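Local coordinates for protein putative phophotriesterase (PDB 3RHG) that probably hydrolyses ester bonds, as a metal-dependent member of the phosphotriesterase family in the amidohydrolase superfamily, and binds two zinc ions per subunit, at residues A[26-30]-A[101-105]; A[39-45]-A[56-61]. One frame throughout, in Å; residues are numbered along the deposited sequence. Where two conformers were deposited one is given.

Contact 1: residues A[26-30]-A[101-105]; sequences LFNDL and IGRDI
Asp29 and Ile101 make the direct hydrogen bond between these two loop segments. Asp29 N donates to Ile101 O at 3.0 Å, and the N-H...O angle is 158°. The Asp29 side chain turns to its own loop, where OD1 is bonded to Ser31 OG. Ile101 O also has Asn28 CA at 3.3 Å, a CA-H...O contact. A second link is a water, which donates to Phe27 O at 2.7 Å and accepts from Asp104 N at 3.0 Å. Gly102, with a positive phi of 84°, lies against the backbone of Asn28 and Asp29. In the TIM barrel of this superfamily, segment 26-30 follows strand 19-24 and segment 101-105 follows the neighbouring strand 89-94, at the metal end of the barrel. His25, a zinc ligand, directly precedes the first segment. The side chain of Asn28 lies close to that of His25, and Asn28 ND2 is bonded to Phe296 O. Anti to the Ile101 carbonyl carbon, CG2 lies beside Leu30 CD2 at 3.9 Å, the two side chains running alongside and pointing the same way. Phe27 CB touches Asp104 CB at 3.8 Å, and the Phe27 ring continues between helices 74-86 and 105-115. Asp104 turns CG anti to its backbone N (chi1 -164°) and caps the start of helix 105-115; its OD2 also pairs with Lys107.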
ATOM      1  N   LEU A  26      21.642  -0.320   3.939  1.00 20.38           N
ATOM      2  CA  LEU A  26      22.229   0.116   2.669  1.00 20.31           C
ATOM      3  C   LEU A  26      22.717  -1.078   1.860  1.00 20.50           C
ATOM      4  O   LEU A  26      22.406  -1.179   0.675  1.00 22.32           O
ATOM      5  CB  LEU A  26      23.379   1.108   2.880  1.00 21.85           C
ATOM      6  CG  LEU A  26      22.909   2.541   3.174  1.00 21.09           C
ATOM      7  CD1 LEU A  26      22.063   2.568   4.456  1.00 25.85           C
ATOM      8  CD2 LEU A  26      24.093   3.523   3.256  1.00 23.96           C
ATOM      9  N   PHE A  27      23.485  -1.952   2.512  1.00 20.60           N
ATOM     10  CA  PHE A  27      24.038  -3.155   1.889  1.00 20.26           C
ATOM     11  C   PHE A  27      23.699  -4.364   2.748  1.00 22.19           C
ATOM     12  O   PHE A  27      24.090  -4.458   3.924  1.00 23.50           O
ATOM     13  CB  PHE A  27      25.552  -3.018   1.689  1.00 21.14           C
ATOM     14  CG  PHE A  27      25.928  -1.823   0.852  1.00 22.63           C
ATOM     15  CD1 PHE A  27      25.785  -1.864  -0.537  1.00 26.20           C
ATOM     16  CD2 PHE A  27      26.399  -0.650   1.439  1.00 24.11           C
ATOM     17  CE1 PHE A  27      26.089  -0.771  -1.323  1.00 26.00           C
ATOM     18  CE2 PHE A  27      26.709   0.456   0.657  1.00 24.64           C
ATOM     19  CZ  PHE A  27      26.553   0.401  -0.727  1.00 25.72           C
ATOM     20  N   ASN A  28      22.914  -5.262   2.163  1.00 22.46           N
ATOM     21  CA  ASN A  28      22.541  -6.499   2.801  1.00 21.54           C
ATOM     22  C   ASN A  28      22.298  -7.519   1.705  1.00 21.48           C
ATOM     23  O   ASN A  28      22.114  -7.159   0.541  1.00 23.04           O
ATOM     24  CB  ASN A  28      21.316  -6.321   3.722  1.00 19.24           C
ATOM     25  CG  ASN A  28      20.026  -5.992   2.955  1.00 21.12           C
ATOM     26  OD1 ASN A  28      20.027  -5.212   1.998  1.00 24.17           O
ATOM     27  ND2 ASN A  28      18.925  -6.593   3.379  1.00 22.55           N
ATOM     28  N   ASP A  29      22.319  -8.792   2.063  1.00 24.16           N
ATOM     29  CA  ASP A  29      22.235  -9.843   1.061  1.00 29.69           C
ATOM     30  C   ASP A  29      21.473 -10.952   1.756  1.00 32.16           C
ATOM     31  O   ASP A  29      21.938 -11.473   2.773  1.00 35.15           O
ATOM     32  CB  ASP A  29      23.652 -10.302   0.675  1.00 30.85           C
ATOM     33  CG  ASP A  29      23.660 -11.324  -0.468  1.00 32.95           C
ATOM     34  OD1 ASP A  29      22.583 -11.828  -0.845  1.00 37.44           O
ATOM     35  OD2 ASP A  29      24.754 -11.634  -0.982  1.00 37.03           O
ATOM     36  N   LEU A  30      20.290 -11.274   1.243  1.00 30.90           N
ATOM     37  CA  LEU A  30      19.481 -12.357   1.797  0.70 33.07           C
ATOM     38  C   LEU A  30      19.439 -13.543   0.838  1.00 35.45           C
ATOM     39  O   LEU A  30      18.474 -14.321   0.820  1.00 38.67           O
ATOM     40  CB  LEU A  30      18.069 -11.858   2.098  0.70 33.50           C
ATOM     41  CG  LEU A  30      18.064 -10.614   2.989  0.70 30.43           C
ATOM     42  CD1 LEU A  30      16.667 -10.050   3.111  0.70 29.32           C
ATOM     43  CD2 LEU A  30      18.667 -10.911   4.368  0.70 31.08           C
ATOM     44  N   ILE A 101      23.925 -11.593   7.266  1.00 21.34           N
ATOM     45  CA  ILE A 101      22.967 -10.862   6.434  1.00 20.23           C
ATOM     46  C   ILE A 101      23.656  -9.884   5.452  1.00 20.57           C
ATOM     47  O   ILE A 101      23.045  -8.937   4.923  1.00 21.11           O
ATOM     48  CB  ILE A 101      21.834 -10.195   7.265  1.00 22.48           C
ATOM     49  CG1 ILE A 101      22.368  -9.517   8.521  1.00 22.95           C
ATOM     50  CG2 ILE A 101      20.808 -11.254   7.665  1.00 25.09           C
ATOM     51  CD1 ILE A 101      21.334  -8.552   9.154  1.00 22.73           C
ATOM     52  N   GLY A 102      24.940 -10.127   5.220  1.00 21.65           N
ATOM     53  CA  GLY A 102      25.636  -9.472   4.130  1.00 21.41           C
ATOM     54  C   GLY A 102      26.179  -8.089   4.418  1.00 21.06           C
ATOM     55  O   GLY A 102      26.298  -7.275   3.509  1.00 23.18           O
ATOM     56  N   ARG A 103      26.524  -7.818   5.668  1.00 20.76           N
ATOM     57  CA  ARG A 103      27.127  -6.523   6.002  1.00 20.50           C
ATOM     58  C   ARG A 103      28.295  -6.238   5.054  1.00 21.32           C
ATOM     59  O   ARG A 103      29.105  -7.139   4.805  1.00 20.71           O
ATOM     60  CB  ARG A 103      27.630  -6.522   7.451  1.00 16.83           C
ATOM     61  CG  ARG A 103      28.263  -5.191   7.849  1.00 16.90           C
ATOM     62  CD  ARG A 103      28.702  -5.179   9.306  1.00 18.14           C
ATOM     63  NE  ARG A 103      29.572  -6.307   9.599  1.00 18.98           N
ATOM     64  CZ  ARG A 103      30.036  -6.610  10.803  1.00 17.77           C
ATOM     65  NH1 ARG A 103      29.749  -5.817  11.847  1.00 18.29           N
ATOM     66  NH2 ARG A 103      30.791  -7.705  10.964  1.00 18.85           N
ATOM     67  N   ASP A 104      28.389  -5.009   4.539  1.00 20.42           N
ATOM     68  CA  ASP A 104      29.488  -4.638   3.608  1.00 20.97           C
ATOM     69  C   ASP A 104      30.157  -3.353   4.059  1.00 21.81           C
ATOM     70  O   ASP A 104      29.831  -2.278   3.564  1.00 23.08           O
ATOM     71  CB  ASP A 104      28.983  -4.474   2.167  1.00 23.91           C
ATOM     72  CG  ASP A 104      30.108  -4.483   1.148  1.00 26.45           C
ATOM     73  OD1 ASP A 104      31.241  -4.054   1.484  1.00 27.43           O
ATOM     74  OD2 ASP A 104      29.878  -4.951   0.005  1.00 27.50           O
ATOM     75  N   ILE A 105      31.095  -3.470   4.991  1.00 21.56           N
ATOM     76  CA  ILE A 105      31.683  -2.302   5.641  1.00 20.73           C
ATOM     77  C   ILE A 105      32.450  -1.431   4.642  1.00 20.92           C
ATOM     78  O   ILE A 105      32.425  -0.190   4.726  1.00 21.67           O
ATOM     79  CB  ILE A 105      32.575  -2.727   6.852  1.00 21.78           C
ATOM     80  CG1 ILE A 105      32.895  -1.525   7.737  1.00 26.18           C
ATOM     81  CG2 ILE A 105      33.841  -3.450   6.391  1.00 23.19           C
ATOM     82  CD1 ILE A 105      31.632  -0.850   8.321  1.00 24.10           C
TER
HETATM   83  O   HOH W   1      26.091  -3.291   5.237  1.00 22.08           O

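Contact 2: residues A[39-45]-A[56-61]; sequences YEFSHVL and WGLKYD
Phe41 reaches across to Trp56, Gly57 and Tyr60. The bond from CA to CB points toward segment 56-61. With chi1 at 68°, CG sits between the backbone N and the carbonyl carbon, which carries the ring toward Trp56 and Tyr60. CG lies 4.2 Å from Trp56 CZ3, and CD1 comes closer to that atom, at 3.7 Å. Next along the ring, CE1 meets Gly57 O at the ring edge, and CZ at the tip abuts Tyr60 CB at 3.9 Å. The Phe41 and indole rings meet obliquely, their planes at 56°. Val44 CG2 comes to the indole edge, while Leu45 CD2 approaches the indole at a slant. Leu45 CD1 packs on Gly57 C at 3.6 Å. This is a local excursion in the long connection after the first barrel strand, 19-24, and it packs on the short helix 55-58. The second subunit adjoins it, with its Leu319 on Tyr39 and its Asn314 on Phe41. The polar link is Ser42 OG to Asp61 OD2, 2.6 Å, using the anti lone pair of the carboxylate. Ser42 OG also accepts from Tyr39 N, and Asp61 OD2 accepts from Phe38 N. A water joins Tyr39 OH to Tyr60 O, 2.8 Å from each.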
ATOM      1  N   TYR A  39       2.534 -18.469  -3.858  1.00 26.52           N
ATOM      2  CA  TYR A  39       1.213 -18.399  -4.479  1.00 28.25           C
ATOM      3  C   TYR A  39       1.315 -18.786  -5.937  1.00 29.30           C
ATOM      4  O   TYR A  39       2.409 -18.817  -6.505  1.00 30.29           O
ATOM      5  CB  TYR A  39       0.679 -16.962  -4.437  1.00 27.05           C
ATOM      6  CG  TYR A  39       0.477 -16.340  -3.072  1.00 27.22           C
ATOM      7  CD1 TYR A  39      -0.653 -16.624  -2.303  1.00 27.13           C
ATOM      8  CD2 TYR A  39       1.402 -15.435  -2.572  1.00 24.46           C
ATOM      9  CE1 TYR A  39      -0.849 -16.022  -1.049  1.00 25.49           C
ATOM     10  CE2 TYR A  39       1.225 -14.824  -1.341  1.00 24.77           C
ATOM     11  CZ  TYR A  39       0.101 -15.119  -0.579  1.00 25.93           C
ATOM     12  OH  TYR A  39      -0.050 -14.501   0.635  1.00 26.11           O
ATOM     13  N   GLU A  40       0.157 -19.032  -6.552  1.00 33.08           N
ATOM     14  CA  GLU A  40       0.093 -19.436  -7.951  1.00 36.48           C
ATOM     15  C   GLU A  40       0.741 -18.382  -8.839  1.00 32.83           C
ATOM     16  O   GLU A  40       1.361 -18.709  -9.850  1.00 39.82           O
ATOM     17  CB  GLU A  40      -1.360 -19.700  -8.371  1.00 41.68           C
ATOM     18  CG  GLU A  40      -1.512 -20.296  -9.781  1.00 53.55           C
ATOM     19  CD  GLU A  40      -2.898 -20.881 -10.036  1.00 62.34           C
ATOM     20  OE1 GLU A  40      -3.766 -20.771  -9.143  1.00 65.58           O
ATOM     21  OE2 GLU A  40      -3.120 -21.455 -11.130  1.00 69.13           O
ATOM     22  N   PHE A  41       0.618 -17.115  -8.450  1.00 29.82           N
ATOM     23  CA  PHE A  41       1.146 -16.034  -9.283  1.00 31.65           C
ATOM     24  C   PHE A  41       2.651 -15.798  -9.093  1.00 30.75           C
ATOM     25  O   PHE A  41       3.285 -15.173  -9.936  1.00 33.04           O
ATOM     26  CB  PHE A  41       0.378 -14.728  -9.040  1.00 31.34           C
ATOM     27  CG  PHE A  41       0.597 -14.147  -7.674  1.00 27.94           C
ATOM     28  CD1 PHE A  41       1.756 -13.439  -7.386  1.00 25.82           C
ATOM     29  CD2 PHE A  41      -0.348 -14.325  -6.660  1.00 26.77           C
ATOM     30  CE1 PHE A  41       1.947 -12.879  -6.120  1.00 27.36           C
ATOM     31  CE2 PHE A  41      -0.132 -13.802  -5.382  1.00 28.05           C
ATOM     32  CZ  PHE A  41       1.020 -13.080  -5.122  1.00 28.03           C
ATOM     33  N   SER A  42       3.217 -16.304  -8.003  1.00 31.01           N
ATOM     34  CA  SER A  42       4.584 -15.938  -7.597  1.00 32.57           C
ATOM     35  C   SER A  42       5.671 -16.445  -8.539  1.00 31.23           C
ATOM     36  O   SER A  42       6.749 -15.859  -8.627  1.00 30.33           O
ATOM     37  CB  SER A  42       4.897 -16.480  -6.199  1.00 35.88           C
ATOM     38  OG  SER A  42       3.903 -16.151  -5.260  1.00 35.11           O
ATOM     39  N   HIS A  43       5.402 -17.541  -9.233  1.00 33.54           N
ATOM     40  CA  HIS A  43       6.424 -18.201 -10.047  0.50 35.46           C
ATOM     41  C   HIS A  43       7.073 -17.248 -11.038  1.00 34.90           C
ATOM     42  O   HIS A  43       8.282 -17.340 -11.315  1.00 39.44           O
ATOM     43  CB  HIS A  43       5.832 -19.399 -10.795  0.50 36.18           C
ATOM     44  CG  HIS A  43       4.926 -19.022 -11.927  0.50 35.77           C
ATOM     45  ND1 HIS A  43       3.590 -18.731 -11.748  0.50 42.18           N
ATOM     46  CD2 HIS A  43       5.163 -18.890 -13.254  0.50 39.68           C
ATOM     47  CE1 HIS A  43       3.044 -18.439 -12.914  0.50 43.23           C
ATOM     48  NE2 HIS A  43       3.976 -18.526 -13.845  0.50 41.93           N
ATOM     49  N   VAL A  44       6.273 -16.330 -11.580  1.00 36.25           N
ATOM     50  CA  VAL A  44       6.776 -15.377 -12.572  1.00 40.12           C
ATOM     51  C   VAL A  44       7.750 -14.356 -11.981  1.00 37.62           C
ATOM     52  O   VAL A  44       8.511 -13.726 -12.719  1.00 40.79           O
ATOM     53  CB  VAL A  44       5.638 -14.620 -13.320  1.00 42.89           C
ATOM     54  CG1 VAL A  44       4.591 -15.595 -13.861  1.00 47.69           C
ATOM     55  CG2 VAL A  44       5.003 -13.554 -12.429  1.00 43.66           C
ATOM     56  N   LEU A  45       7.726 -14.198 -10.657  1.00 33.25           N
ATOM     57  CA  LEU A  45       8.569 -13.198  -9.983  1.00 29.64           C
ATOM     58  C   LEU A  45       9.982 -13.694  -9.757  1.00 31.61           C
ATOM     59  O   LEU A  45      10.917 -12.900  -9.616  1.00 33.63           O
ATOM     60  CB  LEU A  45       7.983 -12.823  -8.612  1.00 28.61           C
ATOM     61  CG  LEU A  45       6.548 -12.283  -8.582  1.00 30.07           C
ATOM     62  CD1 LEU A  45       6.078 -12.118  -7.141  1.00 32.99           C
ATOM     63  CD2 LEU A  45       6.420 -10.961  -9.355  1.00 34.39           C
ATOM     64  N   TRP A  56       3.271  -5.197  -8.175  1.00 21.88           N
ATOM     65  CA  TRP A  56       1.972  -5.833  -7.974  1.00 27.04           C
ATOM     66  C   TRP A  56       2.142  -7.169  -7.242  1.00 24.87           C
ATOM     67  O   TRP A  56       1.314  -7.540  -6.401  1.00 28.15           O
ATOM     68  CB  TRP A  56       1.235  -6.037  -9.315  1.00 28.27           C
ATOM     69  CG  TRP A  56       1.957  -6.953 -10.299  1.00 25.88           C
ATOM     70  CD1 TRP A  56       2.754  -6.574 -11.340  1.00 26.24           C
ATOM     71  CD2 TRP A  56       1.922  -8.391 -10.330  1.00 26.73           C
ATOM     72  NE1 TRP A  56       3.235  -7.681 -12.007  1.00 27.65           N
ATOM     73  CE2 TRP A  56       2.736  -8.806 -11.411  1.00 27.78           C
ATOM     74  CE3 TRP A  56       1.279  -9.368  -9.551  1.00 27.32           C
ATOM     75  CZ2 TRP A  56       2.926 -10.150 -11.730  1.00 31.14           C
ATOM     76  CZ3 TRP A  56       1.472 -10.708  -9.874  1.00 27.77           C
ATOM     77  CH2 TRP A  56       2.293 -11.081 -10.947  1.00 31.12           C
ATOM     78  N   GLY A  57       3.225  -7.872  -7.558  1.00 25.96           N
ATOM     79  CA  GLY A  57       3.472  -9.202  -7.008  1.00 22.08           C
ATOM     80  C   GLY A  57       4.416  -9.218  -5.817  1.00 22.18           C
ATOM     81  O   GLY A  57       4.217  -9.995  -4.871  1.00 22.64           O
ATOM     82  N   LEU A  58       5.462  -8.389  -5.872  1.00 24.05           N
ATOM     83  CA  LEU A  58       6.459  -8.372  -4.811  1.00 22.11           C
ATOM     84  C   LEU A  58       5.845  -7.901  -3.493  1.00 20.52           C
ATOM     85  O   LEU A  58       6.341  -8.226  -2.419  1.00 21.92           O
ATOM     86  CB  LEU A  58       7.641  -7.473  -5.187  1.00 23.12           C
ATOM     87  CG  LEU A  58       8.516  -7.987  -6.339  1.00 23.93           C
ATOM     88  CD1 LEU A  58       9.579  -6.949  -6.711  1.00 30.64           C
ATOM     89  CD2 LEU A  58       9.155  -9.340  -5.995  1.00 28.54           C
ATOM     90  N   LYS A  59       4.766  -7.125  -3.567  1.00 21.67           N
ATOM     91  CA  LYS A  59       4.083  -6.650  -2.368  0.50 20.85           C
ATOM     92  C   LYS A  59       3.367  -7.762  -1.604  1.00 22.62           C
ATOM     93  O   LYS A  59       2.902  -7.533  -0.480  1.00 21.72           O
ATOM     94  CB  LYS A  59       3.101  -5.521  -2.697  0.50 19.25           C
ATOM     95  CG  LYS A  59       3.771  -4.161  -2.842  0.50 21.57           C
ATOM     96  CD  LYS A  59       2.749  -3.047  -3.044  0.50 23.09           C
ATOM     97  CE  LYS A  59       3.445  -1.712  -3.286  0.50 21.69           C
ATOM     98  NZ  LYS A  59       4.425  -1.368  -2.214  0.50 22.48           N
ATOM     99  N   TYR A  60       3.296  -8.956  -2.206  1.00 22.06           N
ATOM    100  CA  TYR A  60       2.647 -10.128  -1.583  1.00 23.85           C
ATOM    101  C   TYR A  60       3.583 -11.325  -1.421  1.00 24.23           C
ATOM    102  O   TYR A  60       3.338 -12.194  -0.596  1.00 23.91           O
ATOM    103  CB  TYR A  60       1.291 -10.480  -2.272  1.00 24.27           C
ATOM    104  CG  TYR A  60       0.372  -9.327  -2.036  1.00 23.00           C
ATOM    105  CD1 TYR A  60      -0.341  -9.210  -0.833  1.00 25.23           C
ATOM    106  CD2 TYR A  60       0.347  -8.257  -2.918  1.00 26.77           C
ATOM    107  CE1 TYR A  60      -1.114  -8.086  -0.566  1.00 26.24           C
ATOM    108  CE2 TYR A  60      -0.417  -7.129  -2.649  1.00 25.40           C
ATOM    109  CZ  TYR A  60      -1.134  -7.048  -1.478  1.00 27.17           C
ATOM    110  OH  TYR A  60      -1.860  -5.909  -1.211  1.00 29.85           O
ATOM    111  N   ASP A  61       4.671 -11.353  -2.192  1.00 22.42           N
ATOM    112  CA  ASP A  61       5.639 -12.438  -2.082  1.00 23.78           C
ATOM    113  C   ASP A  61       7.032 -11.887  -2.359  1.00 23.19           C
ATOM    114  O   ASP A  61       7.647 -12.175  -3.391  1.00 25.15           O
ATOM    115  CB  ASP A  61       5.256 -13.569  -3.038  1.00 22.55           C
ATOM    116  CG  ASP A  61       5.929 -14.885  -2.687  1.00 26.12           C
ATOM    117  OD1 ASP A  61       6.828 -14.882  -1.817  1.00 28.53           O
ATOM    118  OD2 ASP A  61       5.565 -15.918  -3.296  1.00 28.19           O
TER
HETATM  119  O   HOH W   2       1.246 -12.121   1.267  1.00 29.63           O

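In the fold
Contact 2 is nested along the chain inside the loop closed by contact 1, but they do not touch: their centres are 24 Å apart. Segments 26-30, 39-45 and 56-61 all follow strand 19-24, while 101-105 follows strand 89-94. Measured from the centre of each contact to the centre of the chain, contact 1 lies about 13 Å away and borders the metal site. Contact 2 lies about 27 Å away, apart from the annotated sites and against the second subunit. Even so, most of its touching residues are buried, against half in contact 1. Backbone groups and a water do the polar work in contact 1. Contact 2 instead pairs aromatic and aliphatic packing with a serine-carboxylate bond.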